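Local coordinates for DUF416 domain-containing protein (Shewanella baltica, PDB 2Q9R) that is of unknown function but belongs to the DUF416 family and folds into a mainly helical, strand-free body that holds benzoic acid in a pocket, at residues K10-L15 against D116-S121; T25-R30 against K159-S164; W58-L61 against K65-F68; L166-E171 against K181-D186; K20-T25 against A177-G182. All blocks are in the same frame, centred on the assembly; numbering follows the deposited sequence. Where two conformers were deposited one is given.

Interaction 1 of 5, residues K10-L15 against D116-S121; sequences KRLKAL and DIVNIS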
# COMPACT_ATOMS: atom_id res chain seq x y z
N LYS A 10 3.46 25.08 8.87
CA LYS A 10 3.82 26.15 9.80
C LYS A 10 4.57 25.52 11.00
O LYS A 10 5.49 26.14 11.55
CB LYS A 10 2.59 26.99 10.22
N ARG A 11 4.19 24.30 11.37
CA ARG A 11 4.74 23.62 12.55
C ARG A 11 6.13 23.07 12.24
O ARG A 11 7.09 23.18 13.04
CB ARG A 11 3.83 22.44 12.96
CG ARG A 11 2.54 22.80 13.68
CD ARG A 11 1.99 21.59 14.43
NE ARG A 11 1.37 20.63 13.54
CZ ARG A 11 1.41 19.30 13.66
NH1 ARG A 11 2.07 18.69 14.61
NH2 ARG A 11 0.78 18.54 12.76
N LEU A 12 6.26 22.57 11.03
CA LEU A 12 7.53 22.08 10.55
C LEU A 12 8.53 23.23 10.47
O LEU A 12 9.69 23.11 10.91
CB LEU A 12 7.31 21.40 9.20
CG LEU A 12 8.38 20.54 8.59
CD1 LEU A 12 8.88 19.50 9.58
CD2 LEU A 12 7.81 19.89 7.34
N LYS A 13 8.09 24.36 9.95
CA LYS A 13 8.97 25.52 9.81
C LYS A 13 9.37 26.11 11.18
O LYS A 13 10.46 26.67 11.34
CB LYS A 13 8.32 26.59 8.94
CG LYS A 13 8.20 26.19 7.47
CD LYS A 13 7.26 27.11 6.69
CE LYS A 13 7.09 26.67 5.24
NZ LYS A 13 6.39 27.71 4.40
N ALA A 14 8.47 25.98 12.15
CA ALA A 14 8.72 26.43 13.52
C ALA A 14 9.74 25.58 14.29
O ALA A 14 10.26 26.01 15.30
CB ALA A 14 7.40 26.52 14.29
N LEU A 15 10.08 24.41 13.79
CA LEU A 15 11.16 23.64 14.39
C LEU A 15 12.51 24.36 14.38
O LEU A 15 12.80 25.18 13.49
CB LEU A 15 11.31 22.32 13.66
CG LEU A 15 10.10 21.38 13.79
CD1 LEU A 15 10.42 20.08 13.07
CD2 LEU A 15 9.70 21.13 15.28
N ASP A 116 15.56 23.77 2.62
CA ASP A 116 15.79 22.50 1.95
C ASP A 116 15.53 21.29 2.85
O ASP A 116 15.16 20.20 2.37
CB ASP A 116 17.22 22.40 1.47
CG ASP A 116 17.52 23.32 0.31
OD1 ASP A 116 16.66 24.15 -0.08
OD2 ASP A 116 18.65 23.20 -0.19
N ILE A 117 15.80 21.47 4.14
CA ILE A 117 15.58 20.42 5.12
C ILE A 117 14.09 20.21 5.24
O ILE A 117 13.64 19.10 5.18
CB ILE A 117 16.19 20.75 6.51
CG1 ILE A 117 17.71 20.99 6.40
CG2 ILE A 117 15.88 19.62 7.50
CD1 ILE A 117 18.38 21.52 7.67
N VAL A 118 13.34 21.29 5.42
CA VAL A 118 11.89 21.26 5.51
C VAL A 118 11.32 20.59 4.25
O VAL A 118 10.48 19.75 4.37
CB VAL A 118 11.27 22.72 5.69
CG1 VAL A 118 9.75 22.73 5.41
CG2 VAL A 118 11.61 23.35 7.09
N ASN A 119 11.83 20.93 3.07
CA ASN A 119 11.32 20.35 1.80
C ASN A 119 11.55 18.86 1.58
O ASN A 119 10.99 18.30 0.65
CB ASN A 119 11.83 21.14 0.59
CG ASN A 119 11.05 22.43 0.37
OD1 ASN A 119 9.95 22.60 0.93
ND2 ASN A 119 11.60 23.34 -0.44
N ILE A 120 12.34 18.22 2.44
CA ILE A 120 12.43 16.78 2.42
C ILE A 120 11.08 16.20 2.70
O ILE A 120 10.77 15.07 2.25
CB ILE A 120 13.48 16.21 3.46
CG1 ILE A 120 14.93 16.62 3.09
CG2 ILE A 120 13.35 14.72 3.60
CD1 ILE A 120 15.29 16.54 1.63
N SER A 121 10.22 16.96 3.42
CA SER A 121 8.80 16.51 3.63
C SER A 121 8.03 16.31 2.32
O SER A 121 7.32 15.31 2.14
CB SER A 121 8.00 17.48 4.51
OG SER A 121 6.59 17.11 4.52
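L12 of helix 8-14 and V118 at the end of helix 114-118 face each other with their CA atoms 6.7 Å apart, and aliphatic branches carry the packing. Methyl CD2 of L12 does most of the touching. It lies 3.9 Å from V118 CG1. Three residues on, at the start of helix 120-136, it reaches S121 CB at 3.7 Å, so a single methyl spans the junction between the two helices. The leucine and valine slide past each other, pointing in opposite directions, rather than meeting end on. With L12 CG anti to its own backbone nitrogen (chi1 -167°), the fork is carried out toward the partner. K13 adds only a glancing touch, its CG 4.3 Å from V118 CG1, at the exposed edge. The hydroxyl of S121 is hydrogen-bonded to Q162 OE1 on helix 153-170, while CB makes the closer approach to the leucine. Around this apolar core, helix 17-42 packs against I117 and V118. From that helix, K20 sends its ammonium group to the carbonyl oxygens of K13 and L15. Helix 92-111 covers I117 and I120, and helix 153-170 is joined to helix 8-14 by the salt bridge of R11 with E170.

Interaction 2 of 5, residues T25-R30 against K159-S164; sequences TALCQR and KELQNS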
# COMPACT_ATOMS: atom_id res chain seq x y z
N THR A 25 16.17 13.48 8.54
CA THR A 25 17.00 12.27 8.60
C THR A 25 16.13 11.03 8.70
O THR A 25 16.35 10.09 7.96
CB THR A 25 17.97 12.34 9.76
OG1 THR A 25 18.75 13.53 9.56
CG2 THR A 25 18.94 11.11 9.82
N ALA A 26 15.16 11.06 9.62
CA ALA A 26 14.21 9.95 9.80
C ALA A 26 13.45 9.62 8.48
O ALA A 26 13.29 8.45 8.11
CB ALA A 26 13.22 10.29 10.94
N LEU A 27 12.94 10.64 7.81
CA LEU A 27 12.33 10.45 6.50
C LEU A 27 13.31 9.87 5.46
O LEU A 27 12.92 9.07 4.64
CB LEU A 27 11.70 11.76 5.96
CG LEU A 27 10.44 12.26 6.66
CD1 LEU A 27 9.81 13.40 5.86
CD2 LEU A 27 9.39 11.10 6.98
N CYS A 28 14.56 10.25 5.47
CA CYS A 28 15.49 9.75 4.46
C CYS A 28 15.80 8.30 4.71
O CYS A 28 15.95 7.55 3.78
CB CYS A 28 16.78 10.53 4.44
SG CYS A 28 16.65 12.15 3.71
N GLN A 29 15.92 7.94 5.99
CA GLN A 29 16.17 6.57 6.36
C GLN A 29 15.03 5.69 5.85
O GLN A 29 15.27 4.63 5.36
CB GLN A 29 16.32 6.42 7.87
CG GLN A 29 16.50 4.99 8.32
CD GLN A 29 17.85 4.44 7.94
OE1 GLN A 29 18.82 5.07 8.22
NE2 GLN A 29 17.91 3.29 7.29
N ARG A 30 13.80 6.15 5.99
CA ARG A 30 12.63 5.39 5.61
C ARG A 30 12.55 5.06 4.11
O ARG A 30 12.00 4.03 3.73
CB ARG A 30 11.40 6.18 6.11
CG ARG A 30 10.07 5.58 5.84
CD ARG A 30 9.03 6.22 6.75
NE ARG A 30 7.68 5.97 6.32
CZ ARG A 30 6.95 6.80 5.55
NH1 ARG A 30 7.43 7.96 5.11
NH2 ARG A 30 5.72 6.46 5.24
N LYS A 159 0.92 10.53 5.40
CA LYS A 159 0.43 11.63 6.24
C LYS A 159 0.50 11.37 7.72
O LYS A 159 0.91 12.25 8.50
CB LYS A 159 -1.02 11.99 5.86
CG LYS A 159 -1.56 13.16 6.67
CD LYS A 159 -3.06 13.41 6.42
CE LYS A 159 -3.73 14.03 7.64
NZ LYS A 159 -5.12 14.47 7.32
N GLU A 160 0.06 10.17 8.13
CA GLU A 160 0.07 9.78 9.54
C GLU A 160 1.49 9.64 10.10
O GLU A 160 1.78 10.14 11.19
CB GLU A 160 -0.75 8.49 9.73
CG GLU A 160 -2.27 8.75 9.62
CD GLU A 160 -3.15 7.48 9.57
OE1 GLU A 160 -2.62 6.37 9.85
OE2 GLU A 160 -4.36 7.60 9.24
N LEU A 161 2.39 9.01 9.35
CA LEU A 161 3.77 8.90 9.80
C LEU A 161 4.45 10.28 9.89
O LEU A 161 5.07 10.60 10.89
CB LEU A 161 4.54 7.93 8.90
CG LEU A 161 6.02 7.57 9.15
CD1 LEU A 161 6.99 8.73 8.80
CD2 LEU A 161 6.24 7.07 10.55
N GLN A 162 4.32 11.13 8.87
CA GLN A 162 4.92 12.47 8.96
C GLN A 162 4.35 13.29 10.13
O GLN A 162 5.09 14.01 10.79
CB GLN A 162 4.76 13.25 7.65
CG GLN A 162 5.61 12.74 6.49
CD GLN A 162 6.02 13.83 5.56
OE1 GLN A 162 6.26 14.96 5.99
NE2 GLN A 162 6.10 13.50 4.25
N ASN A 163 3.05 13.18 10.39
CA ASN A 163 2.47 13.89 11.53
C ASN A 163 2.95 13.38 12.88
O ASN A 163 3.26 14.17 13.78
CB ASN A 163 0.93 13.87 11.46
CG ASN A 163 0.41 15.04 10.66
OD1 ASN A 163 0.23 16.12 11.19
ND2 ASN A 163 0.25 14.84 9.35
N SER A 164 2.96 12.07 13.02
CA SER A 164 3.41 11.43 14.25
C SER A 164 4.88 11.73 14.53
O SER A 164 5.27 11.96 15.66
CB SER A 164 3.21 9.93 14.15
OG SER A 164 1.84 9.62 14.30
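L161 lies between L27 and R30, on helix 153-170 where it runs nearly antiparallel to helix 17-42, the short segments approaching to 11.5 Å at an angle of 147°. The tight part of the contact is made by L161 CD1. This methyl sits 3.5 Å above the plane of the R30 guanidinium, offset toward its rim, and is also 3.8 Å from L27 CD2. R30 is extended from CG to NE and comes from the opposite direction to L161, which brings L161 CG within 3.7 Å of R30 NE. On the inner side L27 CD1 meets the amide of Q162, 3.8 Å from its CD, the two side chains crossing at about a right angle. The bend of the glutamine at chi2 (-149°) swings the amide over to the leucine. The outer side is looser: L161 is itself partly exposed, with a glycerol close by, and the exposed K159, E160 and S164 make no contact with 25-30. There the bonding is internal, with N163 ND2 donating to K159 O at 2.8 Å and nearly straight, while N163 N reaches that oxygen from the opposite face. E158 takes a salt bridge from R30 NH1 and a hydrogen bond from Q162 NE2. Replacing R30 by an alanine would probably leave E158 without its charged mate and L161 without the flat surface beneath its methyl. The chemistry is consistent with a buried arginine whose charge is probably balanced by E158 while one face packs on the leucine.

Interaction 3 of 5, residues W58-L61 against K65-F68; sequences WQSL and KLKF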
# COMPACT_ATOMS: atom_id res chain seq x y z
N TRP A 58 22.88 10.21 11.06
CA TRP A 58 22.42 9.86 12.41
C TRP A 58 23.46 10.32 13.45
O TRP A 58 23.10 10.94 14.46
CB TRP A 58 22.13 8.38 12.56
CG TRP A 58 20.85 7.98 11.89
CD1 TRP A 58 20.73 7.18 10.80
CD2 TRP A 58 19.52 8.37 12.25
NE1 TRP A 58 19.40 7.03 10.46
CE2 TRP A 58 18.64 7.75 11.34
CE3 TRP A 58 18.98 9.16 13.26
CZ2 TRP A 58 17.27 7.94 11.39
CZ3 TRP A 58 17.60 9.31 13.34
CH2 TRP A 58 16.77 8.69 12.43
N GLN A 59 24.73 9.98 13.22
CA GLN A 59 25.79 10.36 14.15
C GLN A 59 25.90 11.87 14.31
O GLN A 59 26.24 12.37 15.40
CB GLN A 59 27.13 9.80 13.69
CG GLN A 59 27.28 8.31 13.87
CD GLN A 59 27.30 7.97 15.32
OE1 GLN A 59 28.06 8.57 16.09
NE2 GLN A 59 26.43 7.02 15.73
N SER A 60 25.63 12.61 13.25
CA SER A 60 25.66 14.08 13.34
C SER A 60 24.67 14.60 14.35
O SER A 60 24.90 15.66 14.98
CB SER A 60 25.34 14.74 12.01
OG SER A 60 26.23 14.22 11.05
N LEU A 61 23.58 13.87 14.52
CA LEU A 61 22.57 14.25 15.50
C LEU A 61 22.95 13.84 16.93
O LEU A 61 22.50 14.50 17.85
CB LEU A 61 21.20 13.68 15.12
CG LEU A 61 20.63 14.20 13.79
CD1 LEU A 61 19.58 13.23 13.21
CD2 LEU A 61 20.05 15.60 13.97
N LYS A 65 30.86 16.54 18.38
CA LYS A 65 32.27 16.41 17.96
C LYS A 65 32.45 15.79 16.55
O LYS A 65 33.55 15.79 16.03
CB LYS A 65 33.08 15.61 18.99
CG LYS A 65 33.06 16.18 20.44
N LEU A 66 31.38 15.28 15.92
CA LEU A 66 31.52 14.64 14.60
C LEU A 66 31.85 15.58 13.44
O LEU A 66 31.14 16.56 13.21
CB LEU A 66 30.28 13.86 14.23
CG LEU A 66 30.34 13.02 12.94
CD1 LEU A 66 31.00 11.68 13.18
CD2 LEU A 66 28.92 12.82 12.44
N LYS A 67 32.90 15.26 12.70
CA LYS A 67 33.19 15.93 11.43
C LYS A 67 33.50 14.90 10.36
O LYS A 67 34.07 13.84 10.66
CB LYS A 67 34.37 16.89 11.55
CG LYS A 67 34.02 18.26 12.11
N PHE A 68 33.13 15.21 9.13
CA PHE A 68 33.45 14.34 8.00
C PHE A 68 33.39 15.13 6.72
O PHE A 68 32.87 16.24 6.70
CB PHE A 68 32.55 13.10 7.96
CG PHE A 68 31.10 13.40 7.79
CD1 PHE A 68 30.31 13.71 8.89
CD2 PHE A 68 30.51 13.38 6.53
CE1 PHE A 68 28.94 14.01 8.72
CE2 PHE A 68 29.17 13.68 6.35
CZ PHE A 68 28.38 13.99 7.44
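L66 folds back onto S60 and Q59, so that the loop after helix 47-62 lies against the helix it has just left; the CA atoms of S60 and L66 are 6.0 Å apart. One methyl makes the first shell. L66 CD2 lies 3.3 Å from S60 OG. The same methyl is 3.7 Å from Q59 CB, fitting against the helix surface at the junction of the two residues. Because L66 CG stands anti to the backbone nitrogen (chi1 -174°), the branch is thrown toward the helix. F68 adds a lighter touch: its ring presents an edge, with S60 OG in the ring plane and 3.6 Å from CE1. An aromatic C-H edge beside an oxygen may be weakly favourable; it is not a hydrogen bond. The next shell explains why the serine oxygen stays put. S60 OG is hydrogen-bonded to L56 O, one turn earlier, and is met by the L66 methyl and the F68 edge while so bonded. Farther back, on the side of the helix turned from the loop, W58 is hydrogen-bonded to Q29 and takes part in a cation-pi contact with R184, while L61 packs on Q21 and T25. These inward residues fix the helix against helices 17-42 and 177-190. K65 and K67 are exposed on the loop side, and F68 O binds a glycerol probably derived from the crystallisation liquor. What results is a local surface contact of a helix-loop-helix connection, in which a loop leucine covers the last turn of helix 47-62 before the chain enters helix 70-79.

Interaction 4 of 5, residues L166-E171 against K181-D186; sequences LEIIEE and KGLRKD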
# COMPACT_ATOMS: atom_id res chain seq x y z
N LEU A 166 6.43 14.42 13.47
CA LEU A 166 6.51 15.84 13.83
C LEU A 166 6.12 16.06 15.29
O LEU A 166 6.79 16.84 16.01
CB LEU A 166 5.63 16.69 12.91
CG LEU A 166 5.54 18.20 13.16
CD1 LEU A 166 6.92 18.82 13.18
CD2 LEU A 166 4.65 18.86 12.10
N GLU A 167 5.04 15.39 15.70
CA GLU A 167 4.55 15.50 17.07
C GLU A 167 5.54 15.07 18.12
O GLU A 167 5.62 15.70 19.15
CB GLU A 167 3.29 14.65 17.26
CG GLU A 167 2.08 15.21 16.58
CD GLU A 167 0.92 14.23 16.59
OE1 GLU A 167 1.02 13.21 17.31
OE2 GLU A 167 -0.08 14.49 15.89
N ILE A 168 6.25 13.98 17.89
CA ILE A 168 7.21 13.53 18.90
C ILE A 168 8.41 14.50 18.96
O ILE A 168 8.88 14.83 20.07
CB ILE A 168 7.57 12.03 18.79
CG1 ILE A 168 8.47 11.61 19.96
CG2 ILE A 168 8.16 11.65 17.42
CD1 ILE A 168 8.27 10.14 20.40
N ILE A 169 8.85 15.01 17.83
CA ILE A 169 9.94 15.98 17.83
C ILE A 169 9.54 17.29 18.46
O ILE A 169 10.29 17.86 19.25
CB ILE A 169 10.52 16.18 16.40
CG1 ILE A 169 11.09 14.83 15.92
CG2 ILE A 169 11.56 17.29 16.33
CD1 ILE A 169 11.45 14.79 14.42
N GLU A 170 8.34 17.77 18.14
CA GLU A 170 7.96 19.07 18.58
C GLU A 170 7.62 19.18 20.06
O GLU A 170 7.72 20.25 20.65
CB GLU A 170 6.88 19.67 17.66
CG GLU A 170 5.49 19.38 17.98
CD GLU A 170 4.58 19.68 16.78
OE1 GLU A 170 4.73 20.71 16.07
OE2 GLU A 170 3.69 18.84 16.57
N GLU A 171 7.30 18.05 20.69
CA GLU A 171 7.02 18.06 22.11
C GLU A 171 8.30 18.08 22.96
O GLU A 171 8.24 18.12 24.18
CB GLU A 171 6.10 16.90 22.48
CG GLU A 171 6.74 15.52 22.48
CD GLU A 171 5.72 14.39 22.70
OE1 GLU A 171 4.51 14.58 22.38
OE2 GLU A 171 6.14 13.32 23.17
N LYS A 181 18.04 8.03 18.88
CA LYS A 181 18.16 6.57 18.87
C LYS A 181 16.84 5.87 18.68
O LYS A 181 16.77 4.89 17.95
CB LYS A 181 18.83 6.02 20.15
CG LYS A 181 18.45 4.52 20.52
CD LYS A 181 19.29 3.89 21.69
N GLY A 182 15.81 6.34 19.37
CA GLY A 182 14.53 5.67 19.34
C GLY A 182 13.84 5.79 18.00
O GLY A 182 13.22 4.85 17.52
N LEU A 183 13.93 6.96 17.39
CA LEU A 183 13.35 7.15 16.07
C LEU A 183 14.10 6.29 15.04
O LEU A 183 13.47 5.62 14.23
CB LEU A 183 13.33 8.63 15.69
CG LEU A 183 12.32 9.47 16.46
CD1 LEU A 183 12.51 10.91 16.03
CD2 LEU A 183 10.88 9.01 16.25
N ARG A 184 15.41 6.28 15.10
CA ARG A 184 16.19 5.49 14.15
C ARG A 184 15.85 4.02 14.26
O ARG A 184 15.63 3.36 13.24
CB ARG A 184 17.66 5.68 14.41
CG ARG A 184 18.58 4.92 13.46
CD ARG A 184 19.96 4.82 14.07
NE ARG A 184 21.02 4.85 13.09
CZ ARG A 184 21.67 3.80 12.60
NH1 ARG A 184 21.38 2.55 13.00
NH2 ARG A 184 22.65 4.01 11.70
N LYS A 185 15.82 3.53 15.50
CA LYS A 185 15.50 2.12 15.76
C LYS A 185 14.10 1.78 15.29
O LYS A 185 13.91 0.76 14.64
CB LYS A 185 15.68 1.82 17.26
CG LYS A 185 15.31 0.39 17.68
CD LYS A 185 15.89 0.03 19.06
CE LYS A 185 14.80 -0.03 20.17
NZ LYS A 185 13.80 -1.15 20.04
N ASP A 186 13.13 2.64 15.58
CA ASP A 186 11.77 2.42 15.11
C ASP A 186 11.70 2.29 13.58
O ASP A 186 11.05 1.38 13.09
CB ASP A 186 10.81 3.56 15.54
CG ASP A 186 10.50 3.55 17.06
OD1 ASP A 186 10.75 2.52 17.76
OD2 ASP A 186 9.97 4.59 17.55
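The backbone hydrogen bond from E170 N to L166 O, 2.8 Å long, stiffens the turn of helix 153-170 that presents I168 and I169 to L183. Its counterpart in the facing helix is D186 N to G182 O, at 2.9 Å, which spans the turn bearing L183. No hydrogen bond passes between the two segments, and what joins them is apolar. L183 divides its fork between two consecutive isoleucines: CD2 lies 4.0 Å from I168 CG2, and CD1 lies 4.2 Å from I169 CG1. Toward I168 the leucine slides past in the opposite direction, whereas with I169 the side chains cross obliquely. These are ordinary van der Waals separations, and with 9.3 Å between the CA atoms of I168 and L183 the segments are linked by side-chain branches alone. L183 CG lies beside its own backbone nitrogen and anti to the carbonyl carbon (chi1 -72°), a setting that spreads both methyls toward the isoleucines. I168 was modelled in two conformers, so its share of the contact is less certain than that of I169, which is the buried member of the trio. Charged groups keep to the flanks, where R184 forms a salt bridge with E55. Within the fold, helix 177-190 turns back after helix 153-170, and helix 17-42 lies against the seam, L22 touching both I169 and L183 while F23 touches I169. Helix 8-14 packs on the other part of this turn, with F8, R11 and L12 meeting L166.

Interaction 5 of 5, residues K20-T25 against A177-G182; sequences KQLFAT and AELVKG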
# COMPACT_ATOMS: atom_id res chain seq x y z
N LYS A 20 14.43 20.01 12.81
CA LYS A 20 14.25 19.80 11.36
C LYS A 20 15.14 18.70 10.79
O LYS A 20 14.68 17.82 10.02
CB LYS A 20 14.55 21.09 10.63
CG LYS A 20 13.52 22.21 10.83
CD LYS A 20 13.97 23.48 10.06
CE LYS A 20 12.84 24.46 9.86
NZ LYS A 20 12.88 25.54 10.80
N GLN A 21 16.40 18.75 11.17
CA GLN A 21 17.41 17.81 10.70
C GLN A 21 17.07 16.39 11.13
O GLN A 21 17.16 15.43 10.32
CB GLN A 21 18.75 18.22 11.26
CG GLN A 21 19.95 17.50 10.67
CD GLN A 21 21.28 18.07 11.16
OE1 GLN A 21 21.36 19.24 11.50
NE2 GLN A 21 22.29 17.23 11.24
N LEU A 22 16.62 16.24 12.38
CA LEU A 22 16.13 14.94 12.85
C LEU A 22 14.95 14.42 12.03
O LEU A 22 14.93 13.24 11.57
CB LEU A 22 15.76 15.01 14.35
CG LEU A 22 15.12 13.79 15.03
CD1 LEU A 22 15.97 12.51 14.82
CD2 LEU A 22 14.91 14.05 16.55
N PHE A 23 13.93 15.27 11.88
CA PHE A 23 12.74 14.96 11.07
C PHE A 23 13.12 14.44 9.67
O PHE A 23 12.63 13.39 9.21
CB PHE A 23 11.84 16.23 10.99
CG PHE A 23 10.58 16.05 10.14
CD1 PHE A 23 10.62 16.24 8.78
CD2 PHE A 23 9.37 15.69 10.75
CE1 PHE A 23 9.47 16.10 8.01
CE2 PHE A 23 8.22 15.51 9.98
CZ PHE A 23 8.27 15.68 8.60
N ALA A 24 13.97 15.21 8.99
CA ALA A 24 14.40 14.91 7.62
C ALA A 24 15.30 13.66 7.55
O ALA A 24 15.18 12.82 6.63
CB ALA A 24 15.14 16.17 7.03
N THR A 25 16.17 13.48 8.54
CA THR A 25 17.00 12.27 8.60
C THR A 25 16.13 11.03 8.70
O THR A 25 16.35 10.09 7.96
CB THR A 25 17.97 12.34 9.76
OG1 THR A 25 18.75 13.53 9.56
CG2 THR A 25 18.94 11.11 9.82
N ALA A 177 19.65 12.36 22.81
CA ALA A 177 20.23 11.10 22.29
C ALA A 177 19.20 9.98 22.25
O ALA A 177 19.15 9.20 21.30
CB ALA A 177 21.44 10.68 23.13
N GLU A 178 18.35 9.94 23.27
CA GLU A 178 17.33 8.91 23.39
C GLU A 178 16.30 9.06 22.29
O GLU A 178 15.81 8.07 21.75
CB GLU A 178 16.65 8.98 24.77
CG GLU A 178 17.62 9.10 25.95
CD GLU A 178 17.99 10.56 26.33
OE1 GLU A 178 17.09 11.35 26.72
OE2 GLU A 178 19.19 10.92 26.23
N LEU A 179 15.98 10.30 21.95
CA LEU A 179 14.99 10.58 20.93
C LEU A 179 15.55 10.14 19.58
O LEU A 179 14.89 9.41 18.85
CB LEU A 179 14.66 12.07 20.94
CG LEU A 179 13.66 12.62 19.91
CD1 LEU A 179 12.38 11.82 20.00
CD2 LEU A 179 13.43 14.14 20.16
N VAL A 180 16.77 10.56 19.27
CA VAL A 180 17.39 10.20 17.99
C VAL A 180 17.49 8.68 17.85
O VAL A 180 17.05 8.10 16.85
CB VAL A 180 18.75 10.88 17.85
CG1 VAL A 180 19.47 10.45 16.58
CG2 VAL A 180 18.57 12.41 17.87
N LYS A 181 18.04 8.03 18.88
CA LYS A 181 18.16 6.57 18.87
C LYS A 181 16.84 5.87 18.68
O LYS A 181 16.77 4.89 17.95
CB LYS A 181 18.83 6.02 20.15
CG LYS A 181 18.45 4.52 20.52
CD LYS A 181 19.29 3.89 21.69
N GLY A 182 15.81 6.34 19.37
CA GLY A 182 14.53 5.67 19.34
C GLY A 182 13.84 5.79 18.00
O GLY A 182 13.22 4.85 17.52
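L22 of helix 17-42 packs on L179 and V180 in the first turns of helix 177-190, a helix-helix contact joining an early part of the chain to its last helix. The CA atoms of L22 and V180 are 7.1 Å apart. L22 splits its methyls between the two neighbours. Its CD2 lies 3.9 Å from both CG and CD2 of L179. On the other branch, L22 CD1 is 4.0 Å from V180 CG2. A chi1 of 175° points the side chain away from the L22 nitrogen and across to 177-182. In this helical fold the leucine fork straddles two consecutive residues of the facing helix. With a serine at L22 the two methyls would be gone, and a gap is likely to open beside L179 and V180. One turn on, T25 is tied to its own helix: its OG1 donates to Q21 O at 2.6 Å from above the carbonyl plane, and T25 N reaches the same oxygen from the opposite face. T25 also packs its CG2 on W58 of helix 47-62, and W58 in turn packs on V180.

Interactions 1, 2 and 5 are buried, interaction 4 is partly so, and interaction 3 lies at the surface, its centre about 19 Å from that of the chain. Helix 17-42 serves both interaction 2 and interaction 5, helix 153-170 both 2 and 4, and helix 177-190 both 4 and 5, whose centres are only about 6 Å apart. Interactions 4 and 5 are purely apolar across their segments, as is interaction 1 in its leucine-valine core, whereas interaction 2 brings in a buried charge and amide. Interaction 3 instead sets a loop methyl against a serine; its helix reaches interactions 2, 4 and 5 through W58, and 2 and 5 also through L61.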